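Local coordinates for protein RNA-dependent RNA polymerase (Dera Ghazi Khan orthonairovirus, PDB 6DX2) that forms the N-terminal viral OTU protease domain, a deubiquitinase, of a large protein that probably acts as an RNA-directed RNA polymerase, at residues F4-I9 / Q23-N28; I9-N14 / G136-A141; N63-F68 / S102-I107. All coordinates share one frame; numbering follows the deposited sequence.

In the fold
From the N terminus, interaction 1 forms first: residues 4-9 meet 23-28, closing a loop that holds strands 12-13 and 18-21. Interaction 2 starts at I9, which it shares with interaction 1, and runs from 9-14 to 136-141; the two cross along the chain and touch physically, D7 OD2 lying 2.5 Å from S139 OG in a probable hydrogen bond. Together they tie the N-terminal segment, the loop after strand 18-21 and the loop between strands 127-133 and 142-147 to one another, over strand 116-121 of the mixed sheet. Interaction 3 (63-68 with 102-107) falls within the span of interaction 2 but joins two helices. Its centre lies about 27 Å from that of interaction 1.

Interaction 1. Residues F4-I9 / Q23-N28; sequences FHLDDI and QRFNLN
L6 is the first residue of segment 4-9 to meet segment 23-28, and it does so with one methyl against the ring of F25. L6 CD2 lies 4.0 Å from F25 CZ and 4.2 Å from F25 CE2, so the methyl sits by one corner of the ring and approaches it obliquely. F25 is turned to receive it by an uncommon first torsion: CG stands between the backbone N and the carbonyl carbon (chi1 60°). L6 also begins a short 3-10 segment, 6-7. The turn is closed by D8 N bonding to H5 O at 2.9 Å and by a longer bond from I9 N to L6 O, and it brings I9 round to the same partner segment. D7 turns to the 136-141 loop.

Both segments are loops of the viral OTU domain: 4-9 leads to strand 12-13 at one edge of the mixed sheet, and 23-28 connects strand 18-21 with strand 31-33 at the opposite edge, lying over W119 of the central strand 116-121. W119 meets the F25 ring at a steep angle, as does Y30, and W119 is also touched by I9 and Q23. No hydrogen bond joins the segments, and the 140 Å² buried between them is covered by the side chains of L6, I9, Q23 and F25.

I9 completes the contact with the tip of its longer branch. Its CD1 lies 4.0 Å from Q23 CG and 4.4 Å from F25 CE1, reached because CG1 is anti to the carbonyl carbon (chi1 -78°) and the chain then runs extended. The I9 and Q23 side chains cross at a slant, and Q23 CG itself lies in the plane of the F25 ring, at its edge.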
loop_
_atom_site.group_PDB
_atom_site.type_symbol
_atom_site.label_atom_id
_atom_site.label_comp_id
_atom_site.label_asym_id
_atom_site.label_seq_id
_atom_site.Cartn_x
_atom_site.Cartn_y
_atom_site.Cartn_z
ATOM N N PHE A 4 18.204 10.061 8.350
ATOM C CA PHE A 4 18.705 11.105 7.467
ATOM C C PHE A 4 18.304 10.847 6.021
ATOM O O PHE A 4 17.972 11.788 5.293
ATOM C CB PHE A 4 20.230 11.216 7.589
ATOM C CG PHE A 4 20.822 12.399 6.864
ATOM C CD1 PHE A 4 22.151 12.389 6.472
ATOM C CD2 PHE A 4 20.055 13.521 6.584
ATOM C CE1 PHE A 4 22.705 13.475 5.807
ATOM C CE2 PHE A 4 20.599 14.603 5.919
ATOM C CZ PHE A 4 21.927 14.583 5.532
ATOM N N HIS A 5 18.320 9.587 5.596
ATOM C CA HIS A 5 17.871 9.202 4.264
ATOM C C HIS A 5 16.889 8.050 4.396
ATOM O O HIS A 5 17.186 7.039 5.045
ATOM C CB HIS A 5 19.044 8.806 3.363
ATOM C CG HIS A 5 20.101 9.868 3.248
ATOM N ND1 HIS A 5 19.899 11.052 2.566
ATOM C CD2 HIS A 5 21.365 9.924 3.730
ATOM C CE1 HIS A 5 20.994 11.788 2.631
ATOM N NE2 HIS A 5 21.898 11.128 3.333
ATOM N N LEU A 6 15.719 8.216 3.773
ATOM C CA LEU A 6 14.700 7.179 3.813
ATOM C C LEU A 6 15.233 5.841 3.312
ATOM O O LEU A 6 14.883 4.797 3.863
ATOM C CB LEU A 6 13.502 7.620 2.998
ATOM C CG LEU A 6 12.842 8.805 3.685
ATOM C CD1 LEU A 6 11.552 9.027 3.029
ATOM C CD2 LEU A 6 12.640 8.441 5.167
ATOM N N ASP A 7 16.117 5.854 2.294
ATOM C CA ASP A 7 16.635 4.592 1.772
ATOM C C ASP A 7 17.627 3.911 2.729
ATOM O O ASP A 7 18.048 2.783 2.435
ATOM C CB ASP A 7 17.282 4.793 0.392
ATOM C CG ASP A 7 16.248 4.802 -0.736
ATOM O OD1 ASP A 7 15.093 4.739 -0.402
ATOM O OD2 ASP A 7 16.588 4.830 -1.924
ATOM N N ASP A 8 17.979 4.548 3.851
ATOM C CA ASP A 8 18.848 3.943 4.861
ATOM C C ASP A 8 18.092 3.476 6.091
ATOM O O ASP A 8 18.719 3.179 7.107
ATOM C CB ASP A 8 19.922 4.920 5.291
ATOM C CG ASP A 8 20.818 5.316 4.160
ATOM O OD1 ASP A 8 21.288 4.415 3.419
ATOM O OD2 ASP A 8 21.028 6.535 4.011
ATOM N N ILE A 9 16.755 3.445 6.032
ATOM C CA ILE A 9 15.965 2.942 7.146
ATOM C C ILE A 9 16.278 1.471 7.335
ATOM O O ILE A 9 16.551 0.748 6.368
ATOM C CB ILE A 9 14.461 3.150 6.894
ATOM C CG1 ILE A 9 14.077 4.599 7.151
ATOM C CG2 ILE A 9 13.553 2.224 7.774
ATOM C CD1 ILE A 9 12.642 4.911 6.712
ATOM N N GLN A 23 11.284 3.081 13.263
ATOM C CA GLN A 23 11.645 4.468 13.003
ATOM C C GLN A 23 10.436 5.387 13.171
ATOM O O GLN A 23 9.334 5.079 12.724
ATOM C CB GLN A 23 12.226 4.556 11.583
ATOM C CG GLN A 23 11.298 5.077 10.485
ATOM C CD GLN A 23 10.015 4.270 10.324
ATOM O OE1 GLN A 23 9.922 3.143 10.776
ATOM N NE2 GLN A 23 8.993 4.893 9.766
ATOM N N ARG A 24 10.608 6.482 13.895
ATOM C CA ARG A 24 9.502 7.411 14.049
ATOM C C ARG A 24 9.996 8.814 13.729
ATOM O O ARG A 24 10.913 9.320 14.386
ATOM C CB ARG A 24 8.885 7.332 15.445
ATOM C CG ARG A 24 8.458 5.934 15.874
ATOM C CD ARG A 24 7.361 5.322 14.997
ATOM N NE ARG A 24 7.124 3.915 15.330
ATOM C CZ ARG A 24 7.092 2.912 14.450
ATOM N NH1 ARG A 24 7.286 3.143 13.155
ATOM N NH2 ARG A 24 6.868 1.669 14.869
ATOM N N PHE A 25 9.387 9.427 12.710
ATOM C CA PHE A 25 9.767 10.737 12.200
ATOM C C PHE A 25 8.503 11.353 11.619
ATOM O O PHE A 25 7.481 10.667 11.450
ATOM C CB PHE A 25 10.858 10.637 11.122
ATOM C CG PHE A 25 10.430 9.811 9.931
ATOM C CD1 PHE A 25 10.422 8.419 9.992
ATOM C CD2 PHE A 25 9.989 10.402 8.768
ATOM C CE1 PHE A 25 10.036 7.679 8.907
ATOM C CE2 PHE A 25 9.574 9.651 7.703
ATOM C CZ PHE A 25 9.593 8.312 7.757
ATOM N N ASN A 26 8.611 12.591 11.183
ATOM C CA ASN A 26 7.486 13.240 10.528
ATOM C C ASN A 26 7.554 13.050 9.012
ATOM O O ASN A 26 8.513 13.484 8.360
ATOM C CB ASN A 26 7.403 14.721 10.878
ATOM C CG ASN A 26 6.070 15.268 10.490
ATOM O OD1 ASN A 26 5.885 15.647 9.346
ATOM N ND2 ASN A 26 5.088 15.206 11.411
ATOM N N LEU A 27 6.502 12.428 8.467
ATOM C CA LEU A 27 6.412 12.166 7.035
ATOM C C LEU A 27 6.732 13.396 6.207
ATOM O O LEU A 27 7.388 13.304 5.163
ATOM C CB LEU A 27 5.009 11.684 6.673
ATOM C CG LEU A 27 4.712 10.275 7.169
ATOM C CD1 LEU A 27 3.290 9.933 6.831
ATOM C CD2 LEU A 27 5.733 9.341 6.556
ATOM N N ASN A 28 6.235 14.542 6.621
ATOM C CA ASN A 28 6.321 15.659 5.706
ATOM C C ASN A 28 7.672 16.347 5.723
ATOM O O ASN A 28 7.839 17.325 5.002
ATOM C CB ASN A 28 5.186 16.601 5.999
ATOM C CG ASN A 28 3.846 15.990 5.575
ATOM O OD1 ASN A 28 2.915 15.938 6.366
ATOM N ND2 ASN A 28 3.773 15.484 4.312
#

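Interaction 2. Residues I9-N14 / G136-A141; sequences INWQPN and GLVSTA
One water bridges W11 and V138: its oxygen accepts from W11 NE1 at 3.3 Å and from V138 N at 3.1 Å. No direct hydrogen bond links segments 9-14 and 136-141, so the water supplies the polar link between the indole and the start of the 3-10 segment 138-140.

The apolar part of the contact lies beside that bridge. V138 CG2 comes to W11 CZ2 at 3.9 Å, at the edge of the indole and near its plane, and the two side chains cross at about a right angle. This methyl is placed there by the first torsion of V138, which sets CG2 anti to the carbonyl carbon while CG1 takes the position anti to the backbone N (chi1 171°). I9 adds a looser touch, its CD1 standing 4.5 Å from the same V138 CG2. Its other branch serves the indole instead: I9 CG2 sits 3.5 Å above one face of the W11 ring, displaced toward the rim. K132 makes a cation-pi contact with W11.

Within 136-141, the 3-10 turn is held by T140 N bonding to L137 O at 3.0 Å and by A141 N bonding to V138 O. I117 of strand 116-121 touches both W11 and V138. With only 89 Å² buried, this is a light closure. It joins the loop between strands 127-133 and 142-147 to the residues that lead into strand 12-13, the outermost strand on that side of the mixed sheet in this viral OTU fold.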
loop_
_atom_site.group_PDB
_atom_site.type_symbol
_atom_site.label_atom_id
_atom_site.label_comp_id
_atom_site.label_asym_id
_atom_site.label_seq_id
_atom_site.Cartn_x
_atom_site.Cartn_y
_atom_site.Cartn_z
ATOM N N ILE A 9 16.755 3.445 6.032
ATOM C CA ILE A 9 15.965 2.942 7.146
ATOM C C ILE A 9 16.278 1.471 7.335
ATOM O O ILE A 9 16.551 0.748 6.368
ATOM C CB ILE A 9 14.461 3.150 6.894
ATOM C CG1 ILE A 9 14.077 4.599 7.151
ATOM C CG2 ILE A 9 13.553 2.224 7.774
ATOM C CD1 ILE A 9 12.642 4.911 6.712
ATOM N N ASN A 10 16.190 1.027 8.595
ATOM C CA ASN A 10 16.358 -0.371 8.983
ATOM C C ASN A 10 15.002 -1.092 9.022
ATOM O O ASN A 10 14.135 -0.795 9.850
ATOM C CB ASN A 10 17.079 -0.432 10.323
ATOM C CG ASN A 10 18.525 0.063 10.219
ATOM O OD1 ASN A 10 19.090 0.148 9.116
ATOM N ND2 ASN A 10 19.126 0.389 11.363
ATOM N N TRP A 11 14.827 -2.052 8.124
ATOM C CA TRP A 11 13.566 -2.762 7.961
ATOM C C TRP A 11 13.725 -4.156 8.554
ATOM O O TRP A 11 14.741 -4.810 8.326
ATOM C CB TRP A 11 13.192 -2.862 6.479
ATOM C CG TRP A 11 12.846 -1.533 5.887
ATOM C CD1 TRP A 11 13.632 -0.701 5.131
ATOM C CD2 TRP A 11 11.593 -0.885 6.023
ATOM N NE1 TRP A 11 12.920 0.417 4.771
ATOM C CE2 TRP A 11 11.653 0.319 5.292
ATOM C CE3 TRP A 11 10.416 -1.244 6.650
ATOM C CZ2 TRP A 11 10.586 1.212 5.223
ATOM C CZ3 TRP A 11 9.310 -0.365 6.569
ATOM C CH2 TRP A 11 9.421 0.863 5.851
ATOM N N GLN A 12 12.742 -4.602 9.317
ATOM C CA GLN A 12 12.899 -5.912 9.942
ATOM C C GLN A 12 11.930 -6.871 9.271
ATOM O O GLN A 12 10.721 -6.612 9.275
ATOM C CB GLN A 12 12.615 -5.812 11.443
ATOM C CG GLN A 12 12.849 -7.107 12.223
ATOM C CD GLN A 12 14.040 -7.935 11.700
ATOM O OE1 GLN A 12 15.164 -7.441 11.612
ATOM N NE2 GLN A 12 13.788 -9.203 11.374
ATOM N N PRO A 13 12.383 -7.935 8.613
ATOM C CA PRO A 13 11.452 -8.778 7.875
ATOM C C PRO A 13 10.880 -9.826 8.809
ATOM O O PRO A 13 11.528 -10.242 9.764
ATOM C CB PRO A 13 12.340 -9.457 6.817
ATOM C CG PRO A 13 13.695 -9.410 7.369
ATOM C CD PRO A 13 13.788 -8.172 8.237
ATOM N N ASN A 14 9.634 -10.195 8.568
ATOM C CA ASN A 14 9.169 -11.459 9.118
ATOM C C ASN A 14 9.354 -12.545 8.060
ATOM O O ASN A 14 9.777 -12.284 6.922
ATOM C CB ASN A 14 7.734 -11.313 9.646
ATOM C CG ASN A 14 6.710 -11.039 8.560
ATOM O OD1 ASN A 14 6.888 -11.395 7.401
ATOM N ND2 ASN A 14 5.616 -10.409 8.941
ATOM N N GLY A 136 12.145 -3.822 -2.105
ATOM C CA GLY A 136 12.766 -2.648 -2.665
ATOM C C GLY A 136 12.932 -1.538 -1.642
ATOM O O GLY A 136 12.635 -1.667 -0.462
ATOM N N LEU A 137 13.440 -0.421 -2.114
ATOM C CA LEU A 137 13.808 0.700 -1.255
ATOM C C LEU A 137 12.699 1.740 -1.190
ATOM O O LEU A 137 11.888 1.845 -2.111
ATOM C CB LEU A 137 15.067 1.386 -1.797
ATOM C CG LEU A 137 16.328 0.503 -1.941
ATOM C CD1 LEU A 137 17.417 1.223 -2.751
ATOM C CD2 LEU A 137 16.808 0.079 -0.546
ATOM N N VAL A 138 12.707 2.571 -0.141
ATOM C CA VAL A 138 11.668 3.614 -0.015
ATOM C C VAL A 138 11.537 4.460 -1.289
ATOM O O VAL A 138 10.426 4.686 -1.796
ATOM C CB VAL A 138 11.921 4.512 1.202
ATOM C CG1 VAL A 138 10.950 5.745 1.173
ATOM C CG2 VAL A 138 11.744 3.727 2.466
ATOM N N SER A 139 12.664 4.888 -1.857
ATOM C CA SER A 139 12.621 5.786 -2.997
ATOM C C SER A 139 11.986 5.164 -4.226
ATOM O O SER A 139 11.542 5.909 -5.104
ATOM C CB SER A 139 14.016 6.264 -3.358
ATOM O OG SER A 139 14.870 5.194 -3.706
ATOM N N THR A 140 11.944 3.822 -4.330
ATOM C CA THR A 140 11.304 3.192 -5.473
ATOM C C THR A 140 9.918 2.692 -5.141
ATOM O O THR A 140 9.237 2.201 -6.028
ATOM C CB THR A 140 12.178 2.005 -5.982
ATOM O OG1 THR A 140 12.374 1.044 -4.936
ATOM C CG2 THR A 140 13.554 2.479 -6.383
ATOM N N ALA A 141 9.530 2.734 -3.882
ATOM C CA ALA A 141 8.266 2.173 -3.491
ATOM C C ALA A 141 7.115 3.102 -3.845
ATOM O O ALA A 141 7.294 4.314 -4.053
ATOM C CB ALA A 141 8.252 1.914 -1.971
HETATM O O HOH W 1 14.503 1.713 2.195
#

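Interaction 3. Residues N63-F68 / S102-I107; sequences NTIASF and SVEAEI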
loop_
_atom_site.group_PDB
_atom_site.type_symbol
_atom_site.label_atom_id
_atom_site.label_comp_id
_atom_site.label_asym_id
_atom_site.label_seq_id
_atom_site.Cartn_x
_atom_site.Cartn_y
_atom_site.Cartn_z
ATOM N N ASN A 63 -8.303 -4.970 -11.076
ATOM C CA ASN A 63 -8.361 -6.154 -11.927
ATOM C C ASN A 63 -7.051 -6.923 -11.882
ATOM O O ASN A 63 -7.049 -8.162 -11.916
ATOM C CB ASN A 63 -8.712 -5.758 -13.365
ATOM C CG ASN A 63 -10.156 -5.282 -13.487
ATOM O OD1 ASN A 63 -10.998 -5.669 -12.690
ATOM N ND2 ASN A 63 -10.443 -4.452 -14.484
ATOM N N THR A 64 -5.936 -6.191 -11.786
ATOM C CA THR A 64 -4.629 -6.810 -11.642
ATOM C C THR A 64 -4.542 -7.583 -10.336
ATOM O O THR A 64 -4.097 -8.740 -10.320
ATOM C CB THR A 64 -3.550 -5.730 -11.731
ATOM O OG1 THR A 64 -3.550 -5.210 -13.066
ATOM C CG2 THR A 64 -2.215 -6.351 -11.446
ATOM N N ILE A 65 -5.045 -6.988 -9.253
ATOM C CA ILE A 65 -5.073 -7.686 -7.967
ATOM C C ILE A 65 -5.927 -8.943 -8.071
ATOM O O ILE A 65 -5.587 -10.013 -7.542
ATOM C CB ILE A 65 -5.619 -6.750 -6.882
ATOM C CG1 ILE A 65 -4.630 -5.627 -6.630
ATOM C CG2 ILE A 65 -5.924 -7.534 -5.570
ATOM C CD1 ILE A 65 -5.278 -4.538 -5.750
ATOM N N ALA A 66 -7.060 -8.829 -8.750
ATOM C CA ALA A 66 -7.950 -9.957 -8.840
ATOM C C ALA A 66 -7.287 -11.091 -9.618
ATOM O O ALA A 66 -7.450 -12.254 -9.270
ATOM C CB ALA A 66 -9.266 -9.525 -9.488
ATOM N N SER A 67 -6.525 -10.760 -10.672
ATOM C CA SER A 67 -5.881 -11.804 -11.459
ATOM C C SER A 67 -4.836 -12.520 -10.622
ATOM O O SER A 67 -4.721 -13.762 -10.688
ATOM C CB SER A 67 -5.242 -11.223 -12.731
ATOM O OG SER A 67 -3.917 -10.745 -12.490
ATOM N N PHE A 68 -4.091 -11.757 -9.811
ATOM C CA PHE A 68 -3.117 -12.394 -8.937
ATOM C C PHE A 68 -3.818 -13.316 -7.939
ATOM O O PHE A 68 -3.348 -14.421 -7.685
ATOM C CB PHE A 68 -2.259 -11.351 -8.223
ATOM C CG PHE A 68 -1.080 -11.944 -7.525
ATOM C CD1 PHE A 68 0.127 -12.127 -8.192
ATOM C CD2 PHE A 68 -1.206 -12.399 -6.209
ATOM C CE1 PHE A 68 1.212 -12.703 -7.551
ATOM C CE2 PHE A 68 -0.132 -12.984 -5.567
ATOM C CZ PHE A 68 1.090 -13.113 -6.234
ATOM N N SER A 102 -3.693 -3.449 3.793
ATOM C CA SER A 102 -2.506 -4.322 3.748
ATOM C C SER A 102 -2.741 -5.556 2.893
ATOM O O SER A 102 -1.796 -6.069 2.284
ATOM C CB SER A 102 -2.113 -4.680 5.179
ATOM O OG SER A 102 -3.128 -5.411 5.772
ATOM N N VAL A 103 -3.973 -6.092 2.866
ATOM C CA VAL A 103 -4.263 -7.265 2.030
ATOM C C VAL A 103 -3.941 -6.967 0.574
ATOM O O VAL A 103 -3.267 -7.754 -0.107
ATOM C CB VAL A 103 -5.737 -7.677 2.181
ATOM C CG1 VAL A 103 -6.082 -8.699 1.114
ATOM C CG2 VAL A 103 -5.972 -8.269 3.557
ATOM N N GLU A 104 -4.391 -5.792 0.096
ATOM C CA GLU A 104 -4.139 -5.358 -1.265
ATOM C C GLU A 104 -2.701 -4.883 -1.466
ATOM O O GLU A 104 -2.166 -5.043 -2.561
ATOM C CB GLU A 104 -5.106 -4.215 -1.631
ATOM C CG GLU A 104 -6.517 -4.770 -1.792
ATOM C CD GLU A 104 -7.135 -5.174 -0.487
ATOM O OE1 GLU A 104 -6.904 -4.496 0.561
ATOM O OE2 GLU A 104 -7.808 -6.230 -0.504
ATOM N N ALA A 105 -2.082 -4.282 -0.457
ATOM C CA ALA A 105 -0.681 -3.902 -0.617
ATOM C C ALA A 105 0.184 -5.139 -0.822
ATOM O O ALA A 105 1.061 -5.178 -1.701
ATOM C CB ALA A 105 -0.226 -3.139 0.627
ATOM N N GLU A 106 -0.075 -6.178 -0.044
ATOM C CA GLU A 106 0.694 -7.413 -0.200
ATOM C C GLU A 106 0.509 -7.981 -1.603
ATOM O O GLU A 106 1.487 -8.311 -2.283
ATOM C CB GLU A 106 0.271 -8.416 0.858
ATOM C CG GLU A 106 0.862 -9.823 0.634
ATOM C CD GLU A 106 0.575 -10.710 1.811
ATOM O OE1 GLU A 106 -0.606 -11.017 1.954
ATOM O OE2 GLU A 106 1.519 -11.124 2.547
ATOM N N ILE A 107 -0.739 -8.047 -2.069
ATOM C CA ILE A 107 -1.010 -8.640 -3.390
ATOM C C ILE A 107 -0.419 -7.782 -4.500
ATOM O O ILE A 107 0.253 -8.285 -5.420
ATOM C CB ILE A 107 -2.515 -8.850 -3.602
ATOM C CG1 ILE A 107 -3.051 -9.930 -2.669
ATOM C CG2 ILE A 107 -2.782 -9.303 -5.032
ATOM C CD1 ILE A 107 -4.662 -10.081 -2.684
#
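I65 and I107 meet at the centre of a steep helix crossing, their side chains about at right angles to each other. Helices 63-68 and 102-107 run at 76° between their N-to-C directions, with axes 10.2 Å apart at closest approach. Both isoleucines have the same first torsion, with the CG2 methyl anti to the backbone N, and this points the two methyls at one another: I65 CG2 to I107 CG2 measures 3.6 Å, tight for a methyl pair. I107 CD1 stands a little further from I65 CG2, at 4.1 Å, so this one methyl of I65 is met by both branches of I107.

F68, one helical turn after I65, comes to I107 obliquely. I107 CG2 lies 3.7 Å from F68 CD2 and 3.8 Å from F68 CB, packing beside the root of the ring, while the backbone I107 O is placed over one of its faces. I107 CG2 is therefore wedged between I65 and F68.

The longer branch of I65 turns instead to E104, crossing it at about a right angle, with I65 CD1 4.1 Å from E104 CB. E104 contributes only its hydrocarbon part here. Its chain bends at chi2 (71°), and the buried carboxylate is satisfied by other groups: OE2 bonds to the hydroxyls of Y89 and Y98, and OE1 bonds to the backbone N of G101, just before the helix. Such a set of bonds would probably favour the ionised form.

Y89 and M93 of helix 86-93 also touch I65, Y89 touches I107, and C76 reaches I107 and F68. The contact, 230 Å² in all, packs helix 58-71 against helix 102-112 within the helical part of the OTU-like cysteine protease fold.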